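Local coordinates for protein glutathione S-transferase (Legionella pneumophila subsp. pneumophila str. Philadelphia 1, PDB 3NIV) that probably isomerises maleylacetoacetate and transfers glutathione, as expected of a zeta-class member of the glutathione transferase superfamily, at residues 131-142 with 171-182. Numbering follows the deposited sequence.
Sequences LEWYHHWLKTGF and LIPQVYNAHRFH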
# COMPACT_ATOMS: atom_id res chain seq x y z
N LEU A 131 22.28 -6.08 -3.75
CA LEU A 131 22.42 -5.61 -2.37
C LEU A 131 22.38 -4.09 -2.25
O LEU A 131 21.82 -3.55 -1.30
CB LEU A 131 23.71 -6.13 -1.76
CG LEU A 131 23.55 -7.39 -0.93
CD1 LEU A 131 22.64 -7.12 0.28
CD2 LEU A 131 23.02 -8.53 -1.80
N GLU A 132 23.01 -3.41 -3.20
CA GLU A 132 23.03 -1.96 -3.17
C GLU A 132 21.63 -1.38 -3.39
O GLU A 132 21.20 -0.46 -2.68
CB GLU A 132 24.00 -1.43 -4.22
CG GLU A 132 24.28 0.05 -4.08
CD GLU A 132 25.57 0.45 -4.77
OE1 GLU A 132 25.63 1.60 -5.25
OE2 GLU A 132 26.51 -0.39 -4.83
N TRP A 133 20.92 -1.93 -4.37
CA TRP A 133 19.52 -1.61 -4.61
C TRP A 133 18.73 -1.85 -3.34
O TRP A 133 18.06 -0.94 -2.81
CB TRP A 133 19.00 -2.51 -5.75
CG TRP A 133 17.51 -2.51 -6.01
CD1 TRP A 133 16.57 -3.31 -5.41
CD2 TRP A 133 16.80 -1.73 -6.98
NE1 TRP A 133 15.32 -3.05 -5.94
CE2 TRP A 133 15.44 -2.09 -6.91
CE3 TRP A 133 17.19 -0.76 -7.91
CZ2 TRP A 133 14.47 -1.51 -7.72
CZ3 TRP A 133 16.22 -0.18 -8.72
CH2 TRP A 133 14.87 -0.56 -8.61
N TYR A 134 18.81 -3.08 -2.85
CA TYR A 134 18.02 -3.52 -1.72
C TYR A 134 18.26 -2.64 -0.49
O TYR A 134 17.32 -2.28 0.22
CB TYR A 134 18.36 -4.97 -1.40
CG TYR A 134 17.34 -5.66 -0.54
CD1 TYR A 134 17.12 -5.25 0.77
CD2 TYR A 134 16.60 -6.72 -1.03
CE1 TYR A 134 16.19 -5.88 1.56
CE2 TYR A 134 15.68 -7.36 -0.23
CZ TYR A 134 15.47 -6.93 1.06
OH TYR A 134 14.53 -7.56 1.85
N HIS A 135 19.52 -2.29 -0.27
CA HIS A 135 19.90 -1.47 0.87
C HIS A 135 19.46 -0.03 0.68
O HIS A 135 19.20 0.70 1.65
CB HIS A 135 21.42 -1.55 1.08
CG HIS A 135 21.88 -2.78 1.82
ND1 HIS A 135 23.12 -2.88 2.41
CD2 HIS A 135 21.24 -3.94 2.09
CE1 HIS A 135 23.24 -4.06 2.99
NE2 HIS A 135 22.11 -4.72 2.81
N HIS A 136 19.38 0.39 -0.58
CA HIS A 136 18.96 1.75 -0.90
C HIS A 136 17.54 2.05 -0.41
O HIS A 136 17.29 3.10 0.17
CB HIS A 136 19.04 2.01 -2.40
CG HIS A 136 18.46 3.32 -2.80
ND1 HIS A 136 18.89 4.52 -2.26
CD2 HIS A 136 17.46 3.63 -3.66
CE1 HIS A 136 18.18 5.51 -2.78
NE2 HIS A 136 17.31 5.00 -3.63
N TRP A 137 16.63 1.12 -0.64
CA TRP A 137 15.24 1.35 -0.26
C TRP A 137 15.08 1.16 1.23
O TRP A 137 14.19 1.75 1.85
CB TRP A 137 14.27 0.49 -1.07
CG TRP A 137 14.49 0.66 -2.54
CD1 TRP A 137 14.86 -0.30 -3.42
CD2 TRP A 137 14.38 1.87 -3.29
NE1 TRP A 137 14.99 0.23 -4.67
CE2 TRP A 137 14.70 1.56 -4.63
CE3 TRP A 137 14.04 3.19 -2.97
CZ2 TRP A 137 14.69 2.51 -5.64
CZ3 TRP A 137 14.03 4.14 -3.97
CH2 TRP A 137 14.36 3.80 -5.29
N LEU A 138 15.95 0.35 1.82
CA LEU A 138 15.93 0.22 3.28
C LEU A 138 16.27 1.56 3.93
O LEU A 138 15.54 2.03 4.80
CB LEU A 138 16.84 -0.92 3.77
CG LEU A 138 16.13 -2.28 3.76
CD1 LEU A 138 14.94 -2.32 4.68
CD2 LEU A 138 15.65 -2.60 2.39
N LYS A 139 17.34 2.20 3.46
CA LYS A 139 17.76 3.47 4.03
C LYS A 139 16.66 4.51 3.88
O LYS A 139 16.31 5.21 4.83
CB LYS A 139 19.04 3.99 3.37
CG LYS A 139 19.76 5.03 4.22
CD LYS A 139 20.63 5.99 3.40
CE LYS A 139 20.88 7.29 4.19
NZ LYS A 139 21.21 8.48 3.32
N THR A 140 16.11 4.62 2.67
CA THR A 140 15.10 5.62 2.40
C THR A 140 13.87 5.41 3.27
O THR A 140 13.35 6.36 3.85
CB THR A 140 14.69 5.61 0.92
OG1 THR A 140 15.85 5.84 0.12
CG2 THR A 140 13.68 6.71 0.65
N GLY A 141 13.42 4.16 3.36
CA GLY A 141 12.26 3.79 4.14
C GLY A 141 12.44 3.92 5.65
O GLY A 141 11.54 4.36 6.36
N PHE A 142 13.61 3.53 6.14
CA PHE A 142 13.84 3.65 7.58
C PHE A 142 14.10 5.10 8.00
O PHE A 142 13.70 5.51 9.09
CB PHE A 142 14.95 2.70 8.03
CG PHE A 142 14.54 1.26 8.05
CD1 PHE A 142 13.25 0.90 8.41
CD2 PHE A 142 15.43 0.25 7.72
CE1 PHE A 142 12.86 -0.44 8.43
CE2 PHE A 142 15.05 -1.09 7.75
CZ PHE A 142 13.76 -1.43 8.10
N LEU A 171 6.28 -3.06 10.86
CA LEU A 171 7.69 -2.73 11.08
C LEU A 171 8.56 -3.95 11.33
O LEU A 171 9.64 -4.09 10.74
CB LEU A 171 7.82 -1.76 12.25
CG LEU A 171 9.25 -1.36 12.60
CD1 LEU A 171 9.95 -0.77 11.39
CD2 LEU A 171 9.28 -0.37 13.77
N ILE A 172 8.09 -4.84 12.20
CA ILE A 172 8.89 -6.00 12.57
C ILE A 172 9.32 -6.85 11.36
O ILE A 172 10.50 -7.12 11.21
CB ILE A 172 8.21 -6.83 13.70
CG1 ILE A 172 8.52 -6.20 15.06
CG2 ILE A 172 8.68 -8.26 13.72
CD1 ILE A 172 8.14 -4.73 15.18
N PRO A 173 8.38 -7.24 10.49
CA PRO A 173 8.79 -7.99 9.29
C PRO A 173 9.79 -7.24 8.41
O PRO A 173 10.73 -7.85 7.91
CB PRO A 173 7.46 -8.23 8.56
CG PRO A 173 6.43 -8.19 9.64
CD PRO A 173 6.91 -7.14 10.61
N GLN A 174 9.63 -5.93 8.26
CA GLN A 174 10.58 -5.16 7.47
C GLN A 174 12.01 -5.18 8.04
O GLN A 174 12.98 -5.25 7.30
CB GLN A 174 10.11 -3.71 7.32
CG GLN A 174 10.88 -2.92 6.27
CD GLN A 174 10.84 -3.57 4.89
OE1 GLN A 174 11.88 -3.87 4.32
NE2 GLN A 174 9.64 -3.81 4.36
N VAL A 175 12.12 -5.12 9.37
CA VAL A 175 13.40 -5.10 10.04
C VAL A 175 14.05 -6.49 9.94
O VAL A 175 15.26 -6.62 9.76
CB VAL A 175 13.24 -4.68 11.51
CG1 VAL A 175 14.54 -4.87 12.30
CG2 VAL A 175 12.77 -3.24 11.59
N TYR A 176 13.22 -7.52 10.02
CA TYR A 176 13.66 -8.88 9.77
C TYR A 176 14.37 -8.99 8.40
O TYR A 176 15.49 -9.50 8.32
CB TYR A 176 12.45 -9.80 9.83
CG TYR A 176 12.70 -11.25 9.46
CD1 TYR A 176 12.60 -11.67 8.14
CD2 TYR A 176 12.99 -12.20 10.43
CE1 TYR A 176 12.81 -12.98 7.80
CE2 TYR A 176 13.20 -13.52 10.08
CZ TYR A 176 13.10 -13.90 8.77
OH TYR A 176 13.30 -15.20 8.40
N ASN A 177 13.72 -8.49 7.35
CA ASN A 177 14.32 -8.45 6.02
C ASN A 177 15.67 -7.75 5.98
O ASN A 177 16.59 -8.18 5.28
CB ASN A 177 13.38 -7.74 5.05
CG ASN A 177 12.29 -8.64 4.54
OD1 ASN A 177 12.31 -9.85 4.78
ND2 ASN A 177 11.32 -8.07 3.84
N ALA A 178 15.77 -6.66 6.73
CA ALA A 178 16.97 -5.84 6.74
C ALA A 178 18.19 -6.60 7.30
O ALA A 178 19.28 -6.56 6.71
CB ALA A 178 16.73 -4.56 7.53
N HIS A 179 18.01 -7.29 8.42
CA HIS A 179 19.10 -8.06 9.00
C HIS A 179 19.46 -9.19 8.05
O HIS A 179 20.63 -9.43 7.76
CB HIS A 179 18.71 -8.60 10.38
CG HIS A 179 18.50 -7.54 11.41
ND1 HIS A 179 19.49 -6.64 11.76
CD2 HIS A 179 17.43 -7.23 12.17
CE1 HIS A 179 19.03 -5.82 12.69
NE2 HIS A 179 17.78 -6.16 12.95
N ARG A 180 18.44 -9.88 7.56
CA ARG A 180 18.60 -10.92 6.56
C ARG A 180 19.46 -10.48 5.37
O ARG A 180 20.18 -11.29 4.78
CB ARG A 180 17.22 -11.37 6.06
CG ARG A 180 17.29 -12.34 4.92
CD ARG A 180 15.92 -12.89 4.58
NE ARG A 180 16.01 -14.09 3.75
CZ ARG A 180 15.12 -14.45 2.84
NH1 ARG A 180 14.05 -13.69 2.62
NH2 ARG A 180 15.30 -15.56 2.15
N PHE A 181 19.38 -9.21 4.99
CA PHE A 181 20.20 -8.70 3.90
C PHE A 181 21.32 -7.87 4.47
O PHE A 181 21.95 -7.07 3.78
CB PHE A 181 19.35 -7.90 2.91
CG PHE A 181 18.54 -8.77 2.01
CD1 PHE A 181 17.38 -9.37 2.46
CD2 PHE A 181 18.96 -9.01 0.71
CE1 PHE A 181 16.63 -10.20 1.63
CE2 PHE A 181 18.22 -9.84 -0.14
CZ PHE A 181 17.05 -10.44 0.33
N HIS A 182 21.55 -8.11 5.76
CA HIS A 182 22.60 -7.47 6.56
C HIS A 182 22.78 -5.97 6.32
O HIS A 182 23.88 -5.48 6.11
CB HIS A 182 23.92 -8.23 6.48
CG HIS A 182 24.24 -8.76 5.12
ND1 HIS A 182 25.00 -8.06 4.21
CD2 HIS A 182 23.90 -9.92 4.52
CE1 HIS A 182 25.12 -8.77 3.10
NE2 HIS A 182 24.45 -9.90 3.26
O HOH W 1 12.24 -5.63 2.05
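Phe142 enters the groove of helix 166-180 as a knob into a hole formed by Leu171, Gln174, Val175 and Ala178, pairing two helices of the all-helical C-terminal domain of the glutathione transferase fold. The segment axes run roughly antiparallel, at 143°, and stay 10.9 Å apart at closest approach, a gap bridged by large side chains. At this buried end Phe142 CZ lies 3.7 Å from Gln174 CG, while Ala178 CB meets the ring at its edge, 3.9 Å from CE2. Leu138 CD1 touches the same methyl from the next turn back. Tyr188 and Met185 pack against Phe142 from outside the pair.

The tightest packing lies toward the C-terminus of helix 166-180, where Tyr134 and Phe181 form a face-to-face stack, with centroids 3.7 Å apart and planes within 14°. CB of Tyr134 already points at the partner helix; with CG anti to the backbone N, the ring extends over Phe181. A water joins three polar groups of the two helices: it contacts Tyr134 OH, accepts from Asn177 ND2 and donates to Gln174 OE1, at 2.9 Å. Asn177 ND2 also hydrogen-bonds to Thr12 OG1 of the N-terminal domain.

The looser side is the partly exposed end. Leu131 CD1 sits at the edge of the Phe181 ring, 3.6 Å from Phe181 O, but its contact with His182 CE1 is loose, at 4.1 Å; the exposed His182, with positive phi, is the C' residue of the Schellman motif closing the helix. Here the carbonyl of Phe181, the first residue past the helix, accepts a hydrogen bond from His135 NE2. Its exact length is doubtful, but the N-H...O angle is 167° and Phe181 O lies in the imidazole plane, although NE2 is tilted from the carbonyl plane.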